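PDB 3OBK: delta-aminolevulinic acid dehydratase from Toxoplasma gondii ME49, which catalyses the condensation of two molecules of 5-aminolevulinic acid to porphobilinogen, an early step of tetrapyrrole biosynthesis, and assembles as an octamer. Local coordinates for residues 14-17 / 21-24; 74-79 / 123-128; 195-198 / 204-207; 313-318 / 338-343. All coordinates share one frame; numbering follows the deposited sequence.

Followed from the N terminus, the four contacts come in series: each closes before the next opens, and none nests in or crosses another. Contact 1 closes a short loop in the N-terminal arm, its centre about 44 Å from that of the chain. The other three lie in the TIM barrel. Contact 2 spans strand 89-95 and brings helix 72-84 against the end of helix 114-125, contact 3 closes the step from helix 189-199 into strand 206-213, and contact 4 spans strand 328-331 to join the last two helices. Nearest atoms of contacts 2 and 4 are about 9 Å apart. Contacts 1, 3 and 4 also touch other subunits.

Contact 1: 14-17 / 21-24; sequences EVWL and ARPR
The guanidinium group of Arg22 reaches back to the strand end at 14-17, where it meets the indole of Trp16 edge to edge and comes up to the carbonyl of Leu17. Its side chain is extended from CG to NE, and with CG turned anti to the carbonyl carbon (chi1 -71°) it bridges a backbone gap that is still 10.6 Å between Leu17 CA and Arg22 CA at its narrowest. One terminal nitrogen does the touching. Arg22 NH2 lies 3.9 Å from Trp16 CD1, near the plane of the indole and at the rim of the five-membered ring, and NE1 of the same ring is equally near. The two flat groups are only 20° apart in tilt, although the side chains that carry them cross at about a right angle. The edges meet near a common plane, so the arginine does not stack on the indole face as a cation-pi pair would. Arg22 NH2 also stands 2.9 Å from Leu17 O, but the angle is too poor for a hydrogen bond. The charge is met elsewhere: NH2 forms a salt bridge with Asp159 of a second subunit, whose OD1 also accepts the backbone N-H of Leu17. One carboxylate thus holds both segments, while Asp198 of a third subunit packs on Trp16. The junction lies where the N-terminal arm reaches onto neighbouring subunits, consistent with the arm-to-barrel packing of octameric porphobilinogen synthases.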
loop_
_atom_site.group_PDB
_atom_site.type_symbol
_atom_site.label_atom_id
_atom_site.label_comp_id
_atom_site.label_asym_id
_atom_site.label_seq_id
_atom_site.Cartn_x
_atom_site.Cartn_y
_atom_site.Cartn_z
ATOM N N GLU A 14 -40.903 8.808 19.925
ATOM C CA GLU A 14 -40.912 8.216 18.594
ATOM C C GLU A 14 -39.794 7.181 18.456
ATOM O O GLU A 14 -38.712 7.337 19.043
ATOM C CB GLU A 14 -40.744 9.283 17.514
ATOM C CG GLU A 14 -41.852 10.321 17.421
ATOM C CD GLU A 14 -41.592 11.351 16.295
ATOM O OE1 GLU A 14 -40.412 11.510 15.876
ATOM O OE2 GLU A 14 -42.566 11.997 15.829
ATOM N N VAL A 15 -40.062 6.147 17.655
ATOM C CA VAL A 15 -39.133 5.037 17.462
ATOM C C VAL A 15 -37.793 5.564 16.955
ATOM O O VAL A 15 -37.736 6.386 16.022
ATOM C CB VAL A 15 -39.713 3.957 16.498
ATOM C CG1 VAL A 15 -38.615 3.121 15.875
ATOM C CG2 VAL A 15 -40.700 3.059 17.241
ATOM N N TRP A 16 -36.722 5.089 17.585
ATOM C CA TRP A 16 -35.383 5.603 17.337
ATOM C C TRP A 16 -34.342 4.472 17.364
ATOM O O TRP A 16 -34.186 3.772 18.374
ATOM C CB TRP A 16 -35.052 6.696 18.371
ATOM C CG TRP A 16 -33.629 7.257 18.265
ATOM C CD1 TRP A 16 -32.947 7.542 17.121
ATOM C CD2 TRP A 16 -32.753 7.616 19.356
ATOM N NE1 TRP A 16 -31.704 8.032 17.423
ATOM C CE2 TRP A 16 -31.558 8.088 18.786
ATOM C CE3 TRP A 16 -32.866 7.572 20.757
ATOM C CZ2 TRP A 16 -30.466 8.517 19.566
ATOM C CZ3 TRP A 16 -31.781 8.008 21.536
ATOM C CH2 TRP A 16 -30.600 8.477 20.930
ATOM N N LEU A 17 -33.654 4.291 16.242
ATOM C CA LEU A 17 -32.466 3.459 16.189
ATOM C C LEU A 17 -31.283 4.397 16.470
ATOM O O LEU A 17 -31.068 5.339 15.704
ATOM C CB LEU A 17 -32.347 2.816 14.807
ATOM C CG LEU A 17 -31.158 1.900 14.479
ATOM C CD1 LEU A 17 -31.199 0.584 15.276
ATOM C CD2 LEU A 17 -31.115 1.618 12.980
ATOM N N ALA A 21 -23.839 7.413 12.496
ATOM C CA ALA A 21 -23.651 7.669 11.074
ATOM C C ALA A 21 -24.901 7.205 10.315
ATOM O O ALA A 21 -25.460 6.158 10.649
ATOM C CB ALA A 21 -22.378 6.973 10.553
ATOM N N ARG A 22 -25.323 7.998 9.321
ATOM C CA ARG A 22 -26.528 7.763 8.517
ATOM C C ARG A 22 -26.261 8.265 7.088
ATOM O O ARG A 22 -26.381 9.462 6.824
ATOM C CB ARG A 22 -27.720 8.547 9.094
ATOM C CG ARG A 22 -28.285 8.044 10.415
ATOM C CD ARG A 22 -29.520 8.840 10.843
ATOM N NE ARG A 22 -30.041 8.413 12.151
ATOM C CZ ARG A 22 -31.028 7.540 12.353
ATOM N NH1 ARG A 22 -31.649 6.951 11.338
ATOM N NH2 ARG A 22 -31.397 7.232 13.596
ATOM N N PRO A 23 -25.823 7.367 6.182
ATOM C CA PRO A 23 -25.497 7.737 4.784
ATOM C C PRO A 23 -26.647 8.374 4.014
ATOM O O PRO A 23 -26.408 9.150 3.085
ATOM C CB PRO A 23 -25.105 6.399 4.146
ATOM C CG PRO A 23 -24.482 5.654 5.288
ATOM C CD PRO A 23 -25.252 6.053 6.534
ATOM N N ARG A 24 -27.877 8.045 4.406
ATOM C CA ARG A 24 -29.064 8.640 3.777
ATOM C C ARG A 24 -29.131 10.163 3.890
ATOM O O ARG A 24 -29.763 10.799 3.055
ATOM C CB ARG A 24 -30.352 8.042 4.353
ATOM C CG ARG A 24 -30.648 6.627 3.853
ATOM C CD ARG A 24 -32.038 6.144 4.319
ATOM N NE ARG A 24 -33.108 6.992 3.785
ATOM C CZ ARG A 24 -34.355 7.069 4.254
ATOM N NH1 ARG A 24 -35.221 7.897 3.680
ATOM N NH2 ARG A 24 -34.764 6.329 5.273
#

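Contact 2: 74-79 / 123-128; sequences DLLKEV and KEAFPD
Leu76 and Ala125 mark the closest backbone approach, 7.4 Å between their CA atoms, where helical residues 74-79 run past the last turn of helix 114-125 and Phe126 leaves helical geometry. Beyond that point the ring of Phe126 carries much of the contact. With CG on the backbone-N side (chi1 -44°), the ring extends to the other helix and uses its outer end. Phe126 CZ comes 3.6 Å from Leu76 O, which sits at the ring edge near its plane, so the aromatic C-H rim rather than the pi face meets the carbonyl oxygen. Val79 comes obliquely to the ring through its CG1 branch, which is 3.7 Å from Phe126 CE2 and just as near to CD2. The valine and phenylalanine side chains run antiparallel alongside each other. Ala125 plays two parts. Its methyl lies 4.0 Å above the plane of the neighbouring Phe126 ring, displaced toward the rim, and across the interface Ala125 CB meets Leu76 CD1 at 4.2 Å. No hydrogen bond joins the two segments, and the packing is chiefly apolar. Deeper in, Leu75, Leu76 and Val79 rest on Leu122 of helix 114-125, while Leu75 and Val79 also touch Leu50. The contact therefore joins two neighbouring outer helices of the TIM barrel: helix 72-84 packs beside helix 114-125 and also rests on barrel strand 46-53.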
loop_
_atom_site.group_PDB
_atom_site.type_symbol
_atom_site.label_atom_id
_atom_site.label_comp_id
_atom_site.label_asym_id
_atom_site.label_seq_id
_atom_site.Cartn_x
_atom_site.Cartn_y
_atom_site.Cartn_z
ATOM N N ASP A 74 -23.171 12.002 -46.443
ATOM C CA ASP A 74 -23.920 11.863 -45.200
ATOM C C ASP A 74 -22.994 11.787 -43.983
ATOM O O ASP A 74 -23.385 12.213 -42.889
ATOM C CB ASP A 74 -24.855 10.630 -45.239
ATOM C CG ASP A 74 -26.174 10.899 -45.996
ATOM O OD1 ASP A 74 -26.444 12.063 -46.344
ATOM O OD2 ASP A 74 -26.936 9.935 -46.233
ATOM N N LEU A 75 -21.777 11.265 -44.179
ATOM C CA LEU A 75 -20.734 11.331 -43.140
ATOM C C LEU A 75 -20.495 12.764 -42.695
ATOM O O LEU A 75 -20.544 13.062 -41.516
ATOM C CB LEU A 75 -19.415 10.718 -43.610
ATOM C CG LEU A 75 -18.248 10.716 -42.625
ATOM C CD1 LEU A 75 -18.539 9.909 -41.318
ATOM C CD2 LEU A 75 -16.997 10.189 -43.312
ATOM N N LEU A 76 -20.245 13.643 -43.652
ATOM C CA LEU A 76 -20.086 15.047 -43.341
ATOM C C LEU A 76 -21.342 15.601 -42.659
ATOM O O LEU A 76 -21.221 16.328 -41.695
ATOM C CB LEU A 76 -19.754 15.854 -44.584
ATOM C CG LEU A 76 -18.603 15.409 -45.509
ATOM C CD1 LEU A 76 -18.217 16.558 -46.437
ATOM C CD2 LEU A 76 -17.347 14.879 -44.795
ATOM N N LYS A 77 -22.538 15.252 -43.134
ATOM C CA LYS A 77 -23.756 15.746 -42.471
ATOM C C LYS A 77 -23.785 15.294 -41.021
ATOM O O LYS A 77 -24.144 16.059 -40.128
ATOM C CB LYS A 77 -25.070 15.320 -43.184
ATOM N N GLU A 78 -23.404 14.047 -40.793
ATOM C CA GLU A 78 -23.548 13.452 -39.477
ATOM C C GLU A 78 -22.514 14.002 -38.484
ATOM O O GLU A 78 -22.858 14.315 -37.352
ATOM C CB GLU A 78 -23.464 11.924 -39.576
ATOM C CG GLU A 78 -23.721 11.170 -38.260
ATOM C CD GLU A 78 -25.169 11.191 -37.846
ATOM O OE1 GLU A 78 -26.043 11.222 -38.732
ATOM O OE2 GLU A 78 -25.452 11.150 -36.624
ATOM N N VAL A 79 -21.259 14.114 -38.912
ATOM C CA VAL A 79 -20.253 14.749 -38.083
ATOM C C VAL A 79 -20.669 16.166 -37.686
ATOM O O VAL A 79 -20.543 16.573 -36.516
ATOM C CB VAL A 79 -18.880 14.724 -38.751
ATOM C CG1 VAL A 79 -17.908 15.700 -38.066
ATOM C CG2 VAL A 79 -18.329 13.296 -38.721
ATOM N N LYS A 123 -11.702 16.701 -42.533
ATOM C CA LYS A 123 -10.763 17.815 -42.279
ATOM C C LYS A 123 -10.968 19.080 -43.150
ATOM O O LYS A 123 -10.798 20.184 -42.651
ATOM C CB LYS A 123 -9.309 17.327 -42.387
ATOM C CG LYS A 123 -8.874 16.492 -41.193
ATOM C CD LYS A 123 -8.493 17.349 -40.008
ATOM C CE LYS A 123 -8.513 16.565 -38.681
ATOM N NZ LYS A 123 -8.045 17.392 -37.529
ATOM N N GLU A 124 -11.321 18.931 -44.423
ATOM C CA GLU A 124 -11.579 20.101 -45.255
ATOM C C GLU A 124 -12.864 20.785 -44.786
ATOM O O GLU A 124 -12.932 22.012 -44.772
ATOM C CB GLU A 124 -11.653 19.776 -46.764
ATOM N N ALA A 125 -13.859 19.996 -44.381
ATOM C CA ALA A 125 -15.153 20.530 -43.969
ATOM C C ALA A 125 -15.212 21.029 -42.515
ATOM O O ALA A 125 -15.972 21.935 -42.221
ATOM C CB ALA A 125 -16.231 19.533 -44.233
ATOM N N PHE A 126 -14.424 20.474 -41.611
ATOM C CA PHE A 126 -14.381 20.950 -40.221
ATOM C C PHE A 126 -12.930 20.883 -39.761
ATOM O O PHE A 126 -12.527 19.913 -39.133
ATOM C CB PHE A 126 -15.221 20.053 -39.292
ATOM C CG PHE A 126 -16.557 19.677 -39.839
ATOM C CD1 PHE A 126 -17.598 20.597 -39.849
ATOM C CD2 PHE A 126 -16.779 18.415 -40.347
ATOM C CE1 PHE A 126 -18.814 20.269 -40.352
ATOM C CE2 PHE A 126 -18.012 18.088 -40.860
ATOM C CZ PHE A 126 -19.033 19.014 -40.849
ATOM N N PRO A 127 -12.131 21.906 -40.074
ATOM C CA PRO A 127 -10.666 21.813 -39.909
ATOM C C PRO A 127 -10.135 21.533 -38.509
ATOM O O PRO A 127 -9.004 21.027 -38.382
ATOM C CB PRO A 127 -10.180 23.174 -40.394
ATOM C CG PRO A 127 -11.209 23.583 -41.399
ATOM C CD PRO A 127 -12.515 23.105 -40.842
ATOM N N ASP A 128 -10.937 21.815 -37.485
ATOM C CA ASP A 128 -10.552 21.549 -36.104
ATOM C C ASP A 128 -11.165 20.258 -35.523
ATOM O O ASP A 128 -11.066 20.015 -34.310
ATOM C CB ASP A 128 -10.941 22.744 -35.234
ATOM C CG ASP A 128 -12.451 22.950 -35.139
ATOM O OD1 ASP A 128 -12.868 23.789 -34.333
ATOM O OD2 ASP A 128 -13.225 22.283 -35.864
#

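Contact 3: 195-198 / 204-207; sequences ESLD and DTSI
Leu197 and Ile207 meet through similar first torsions: in Leu197 the CG atom lies anti to the carbonyl carbon (chi1 -73°), and in Ile207 CG1 does the same (chi1 -68°), while both chains then continue extended through chi2. The result is that one leucine methyl, CD1, faces the longer branch of the isoleucine. Leu197 CD1 is 4.2 Å from Ile207 CG1 and equally far from its terminal CD1, so the methyl lies beside the last C-C bond of that branch instead of meeting its end alone, with the two chains set at a slant to each other. The same leucine methyl reaches the residue two places earlier in the other segment, with Leu197 CD1 standing 4.3 Å from Thr205 CG2. Leu197 is thus the single helical side chain that serves both Thr205 and Ile207, which point toward the helix while the intervening Ser206 points away. The spacings are those of relaxed apolar packing, and no hydrogen bond runs between the two segments. Thr205 O, also near the leucine methyl, accepts a hydrogen bond from NH2 of Arg194, the residue just before segment 195-198; within helix 189-199, NH1 of that arginine pairs with Asp198 OD1 in a salt bridge. Ser206 turns its hydroxyl to Lys28 of a third subunit. The contact belongs to the beta-alpha-beta unit made of strand 179-182, helix 189-199 and strand 206-213: Leu197 and Thr205 also pack on Ala173 of helix 158-175, and Ile207 rests on Val180 and Pro182 of the adjacent parallel strand.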
loop_
_atom_site.group_PDB
_atom_site.type_symbol
_atom_site.label_atom_id
_atom_site.label_comp_id
_atom_site.label_asym_id
_atom_site.label_seq_id
_atom_site.Cartn_x
_atom_site.Cartn_y
_atom_site.Cartn_z
ATOM N N GLU A 195 7.409 4.423 -33.536
ATOM C CA GLU A 195 8.721 4.744 -34.071
ATOM C C GLU A 195 8.607 5.055 -35.533
ATOM O O GLU A 195 9.277 5.965 -36.006
ATOM C CB GLU A 195 9.695 3.584 -33.881
ATOM C CG GLU A 195 11.148 3.975 -34.038
ATOM C CD GLU A 195 12.134 2.800 -33.856
ATOM O OE1 GLU A 195 12.336 2.371 -32.696
ATOM O OE2 GLU A 195 12.733 2.354 -34.871
ATOM N N SER A 196 7.768 4.288 -36.228
ATOM C CA SER A 196 7.436 4.520 -37.622
ATOM C C SER A 196 6.857 5.908 -37.819
ATOM O O SER A 196 7.302 6.656 -38.705
ATOM C CB SER A 196 6.412 3.485 -38.108
ATOM O OG SER A 196 6.912 2.166 -37.962
ATOM N N LEU A 197 5.868 6.243 -37.000
ATOM C CA LEU A 197 5.286 7.562 -37.037
ATOM C C LEU A 197 6.363 8.634 -36.872
ATOM O O LEU A 197 6.409 9.597 -37.618
ATOM C CB LEU A 197 4.208 7.718 -35.957
ATOM C CG LEU A 197 2.900 6.967 -36.221
ATOM C CD1 LEU A 197 1.956 7.074 -35.042
ATOM C CD2 LEU A 197 2.201 7.471 -37.467
ATOM N N ASP A 198 7.242 8.445 -35.902
ATOM C CA ASP A 198 8.198 9.469 -35.537
ATOM C C ASP A 198 9.273 9.618 -36.598
ATOM O O ASP A 198 9.699 10.715 -36.909
ATOM C CB ASP A 198 8.813 9.135 -34.189
ATOM C CG ASP A 198 7.811 9.203 -33.059
ATOM O OD1 ASP A 198 6.607 9.487 -33.283
ATOM O OD2 ASP A 198 8.240 8.988 -31.924
ATOM N N ASP A 204 3.461 14.153 -33.727
ATOM C CA ASP A 204 2.259 14.829 -33.221
ATOM C C ASP A 204 1.088 13.889 -33.153
ATOM O O ASP A 204 0.194 14.079 -32.350
ATOM C CB ASP A 204 1.823 15.916 -34.247
ATOM C CG ASP A 204 1.679 17.277 -33.637
ATOM O OD1 ASP A 204 1.938 17.436 -32.421
ATOM O OD2 ASP A 204 1.312 18.210 -34.376
ATOM N N THR A 205 1.056 12.938 -34.079
ATOM C CA THR A 205 -0.022 11.996 -34.185
ATOM C C THR A 205 -0.039 11.102 -32.956
ATOM O O THR A 205 0.970 10.482 -32.613
ATOM C CB THR A 205 0.141 11.133 -35.441
ATOM O OG1 THR A 205 0.175 11.971 -36.602
ATOM C CG2 THR A 205 -1.012 10.160 -35.592
ATOM N N SER A 206 -1.194 11.027 -32.309
ATOM C CA SER A 206 -1.378 10.253 -31.080
ATOM C C SER A 206 -1.712 8.795 -31.329
ATOM O O SER A 206 -2.094 8.400 -32.430
ATOM C CB SER A 206 -2.493 10.859 -30.245
ATOM O OG SER A 206 -2.214 12.211 -29.932
ATOM N N ILE A 207 -1.539 7.993 -30.285
ATOM C CA ILE A 207 -1.872 6.584 -30.330
ATOM C C ILE A 207 -2.834 6.301 -29.177
ATOM O O ILE A 207 -2.476 6.434 -28.025
ATOM C CB ILE A 207 -0.627 5.711 -30.201
ATOM C CG1 ILE A 207 0.260 5.860 -31.438
ATOM C CG2 ILE A 207 -0.996 4.226 -30.020
ATOM C CD1 ILE A 207 1.660 5.255 -31.288
#

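Contact 4: 313-318 / 338-343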
loop_
_atom_site.group_PDB
_atom_site.type_symbol
_atom_site.label_atom_id
_atom_site.label_comp_id
_atom_site.label_asym_id
_atom_site.label_seq_id
_atom_site.Cartn_x
_atom_site.Cartn_y
_atom_site.Cartn_z
ATOM N N THR A 313 -31.650 4.983 -19.103
ATOM C CA THR A 313 -30.693 3.924 -19.047
ATOM C C THR A 313 -29.410 4.359 -19.782
ATOM O O THR A 313 -28.338 4.226 -19.245
ATOM C CB THR A 313 -31.342 2.577 -19.549
ATOM O OG1 THR A 313 -31.732 2.686 -20.919
ATOM C CG2 THR A 313 -32.606 2.262 -18.735
ATOM N N VAL A 314 -29.514 4.977 -20.956
ATOM C CA VAL A 314 -28.324 5.506 -21.627
ATOM C C VAL A 314 -27.555 6.474 -20.722
ATOM O O VAL A 314 -26.361 6.336 -20.564
ATOM C CB VAL A 314 -28.624 6.174 -22.984
ATOM C CG1 VAL A 314 -27.431 6.972 -23.468
ATOM C CG2 VAL A 314 -28.973 5.119 -24.041
ATOM N N LEU A 315 -28.240 7.424 -20.095
ATOM C CA LEU A 315 -27.580 8.417 -19.250
ATOM C C LEU A 315 -26.949 7.827 -17.999
ATOM O O LEU A 315 -25.946 8.373 -17.512
ATOM C CB LEU A 315 -28.556 9.537 -18.841
ATOM C CG LEU A 315 -29.148 10.412 -19.968
ATOM C CD1 LEU A 315 -30.158 11.467 -19.502
ATOM C CD2 LEU A 315 -28.021 11.055 -20.759
ATOM N N GLU A 316 -27.518 6.745 -17.460
ATOM C CA GLU A 316 -26.922 6.043 -16.300
ATOM C C GLU A 316 -25.674 5.237 -16.727
ATOM O O GLU A 316 -24.661 5.188 -16.042
ATOM C CB GLU A 316 -27.964 5.128 -15.672
ATOM C CG GLU A 316 -27.454 4.204 -14.585
ATOM C CD GLU A 316 -28.568 3.438 -13.867
ATOM O OE1 GLU A 316 -29.777 3.765 -14.055
ATOM O OE2 GLU A 316 -28.248 2.492 -13.115
ATOM N N VAL A 317 -25.770 4.610 -17.890
ATOM C CA VAL A 317 -24.685 3.863 -18.451
ATOM C C VAL A 317 -23.486 4.776 -18.594
ATOM O O VAL A 317 -22.411 4.466 -18.129
ATOM C CB VAL A 317 -25.111 3.254 -19.814
ATOM C CG1 VAL A 317 -23.886 2.840 -20.658
ATOM C CG2 VAL A 317 -26.051 2.081 -19.575
ATOM N N LEU A 318 -23.675 5.933 -19.199
ATOM C CA LEU A 318 -22.550 6.871 -19.393
ATOM C C LEU A 318 -21.947 7.360 -18.056
ATOM O O LEU A 318 -20.732 7.454 -17.911
ATOM C CB LEU A 318 -22.980 8.044 -20.264
ATOM C CG LEU A 318 -23.496 7.716 -21.669
ATOM C CD1 LEU A 318 -23.880 8.973 -22.395
ATOM C CD2 LEU A 318 -22.454 6.934 -22.472
ATOM N N ALA A 338 -25.569 13.765 -26.214
ATOM C CA ALA A 338 -25.225 15.180 -26.242
ATOM C C ALA A 338 -26.493 15.977 -26.553
ATOM O O ALA A 338 -26.745 17.038 -25.971
ATOM C CB ALA A 338 -24.102 15.459 -27.257
ATOM N N LYS A 339 -27.313 15.425 -27.437
ATOM C CA LYS A 339 -28.505 16.124 -27.854
ATOM C C LYS A 339 -29.434 16.270 -26.672
ATOM O O LYS A 339 -29.960 17.343 -26.429
ATOM C CB LYS A 339 -29.185 15.379 -28.996
ATOM C CG LYS A 339 -30.326 16.107 -29.666
ATOM C CD LYS A 339 -30.827 15.271 -30.845
ATOM C CE LYS A 339 -32.212 15.679 -31.302
ATOM N NZ LYS A 339 -32.795 14.578 -32.105
ATOM N N TRP A 340 -29.626 15.193 -25.927
ATOM C CA TRP A 340 -30.477 15.250 -24.772
ATOM C C TRP A 340 -29.960 16.277 -23.798
ATOM O O TRP A 340 -30.713 17.063 -23.237
ATOM C CB TRP A 340 -30.541 13.899 -24.096
ATOM C CG TRP A 340 -31.377 12.899 -24.810
ATOM C CD1 TRP A 340 -32.555 13.125 -25.476
ATOM C CD2 TRP A 340 -31.136 11.496 -24.890
ATOM N NE1 TRP A 340 -33.040 11.949 -25.976
ATOM C CE2 TRP A 340 -32.190 10.933 -25.623
ATOM C CE3 TRP A 340 -30.136 10.663 -24.400
ATOM C CZ2 TRP A 340 -32.266 9.575 -25.887
ATOM C CZ3 TRP A 340 -30.202 9.314 -24.666
ATOM C CH2 TRP A 340 -31.256 8.778 -25.397
ATOM N N MET A 341 -28.658 16.268 -23.590
ATOM C CA MET A 341 -28.059 17.212 -22.678
ATOM C C MET A 341 -28.275 18.635 -23.169
ATOM O O MET A 341 -28.652 19.513 -22.371
ATOM C CB MET A 341 -26.573 16.908 -22.492
ATOM C CG MET A 341 -26.308 15.667 -21.659
ATOM S SD MET A 341 -24.565 15.216 -21.524
ATOM C CE MET A 341 -24.019 16.563 -20.528
ATOM N N VAL A 342 -28.072 18.869 -24.472
ATOM C CA VAL A 342 -28.204 20.235 -25.013
ATOM C C VAL A 342 -29.661 20.682 -25.017
ATOM O O VAL A 342 -29.960 21.769 -24.613
ATOM C CB VAL A 342 -27.526 20.395 -26.384
ATOM C CG1 VAL A 342 -27.846 21.763 -27.003
ATOM C CG2 VAL A 342 -25.982 20.183 -26.238
ATOM N N GLU A 343 -30.586 19.810 -25.370
ATOM C CA GLU A 343 -32.006 20.148 -25.253
ATOM C C GLU A 343 -32.462 20.493 -23.827
ATOM O O GLU A 343 -33.278 21.394 -23.639
ATOM C CB GLU A 343 -32.875 19.049 -25.857
ATOM C CG GLU A 343 -32.976 19.194 -27.370
ATOM C CD GLU A 343 -33.431 17.930 -28.127
ATOM O OE1 GLU A 343 -33.703 16.859 -27.481
ATOM O OE2 GLU A 343 -33.485 18.039 -29.391
#
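Trp340 reaches from helix 334-346 to Val314 and Leu315 of helix 310-324, joining two outer helices late in the TIM-barrel chain. Its CB points toward the partner helix, and rotation about the first side-chain bond leaves CG opposite the carbonyl carbon (chi1 -75°), which carries the indole outward with its six-membered ring leading. Along that ring, CE3 is the first atom to meet the other segment: Leu315 CD2 lies 4.2 Å from Trp340 CE3, approaching obliquely. Next comes CZ3, the foremost point of the contact. Trp340 CZ3 is 3.8 Å from Val314 CG1, and this methyl sits in the ring plane, at the edge. The valine and tryptophan side chains cross at about a right angle. The interface is wholly apolar, with the helices held well apart, since even the nearest CA atoms, those of Leu315 and Trp340, are 9.3 Å from each other. Val314 also packs on Tyr333 and on Leu299 of helix 293-305, and Leu315 O is hydrogen-bonded to Tyr356 of a third subunit. Behind its methyl, Val314 CB itself comes to 3.9 Å from Trp340 CZ3.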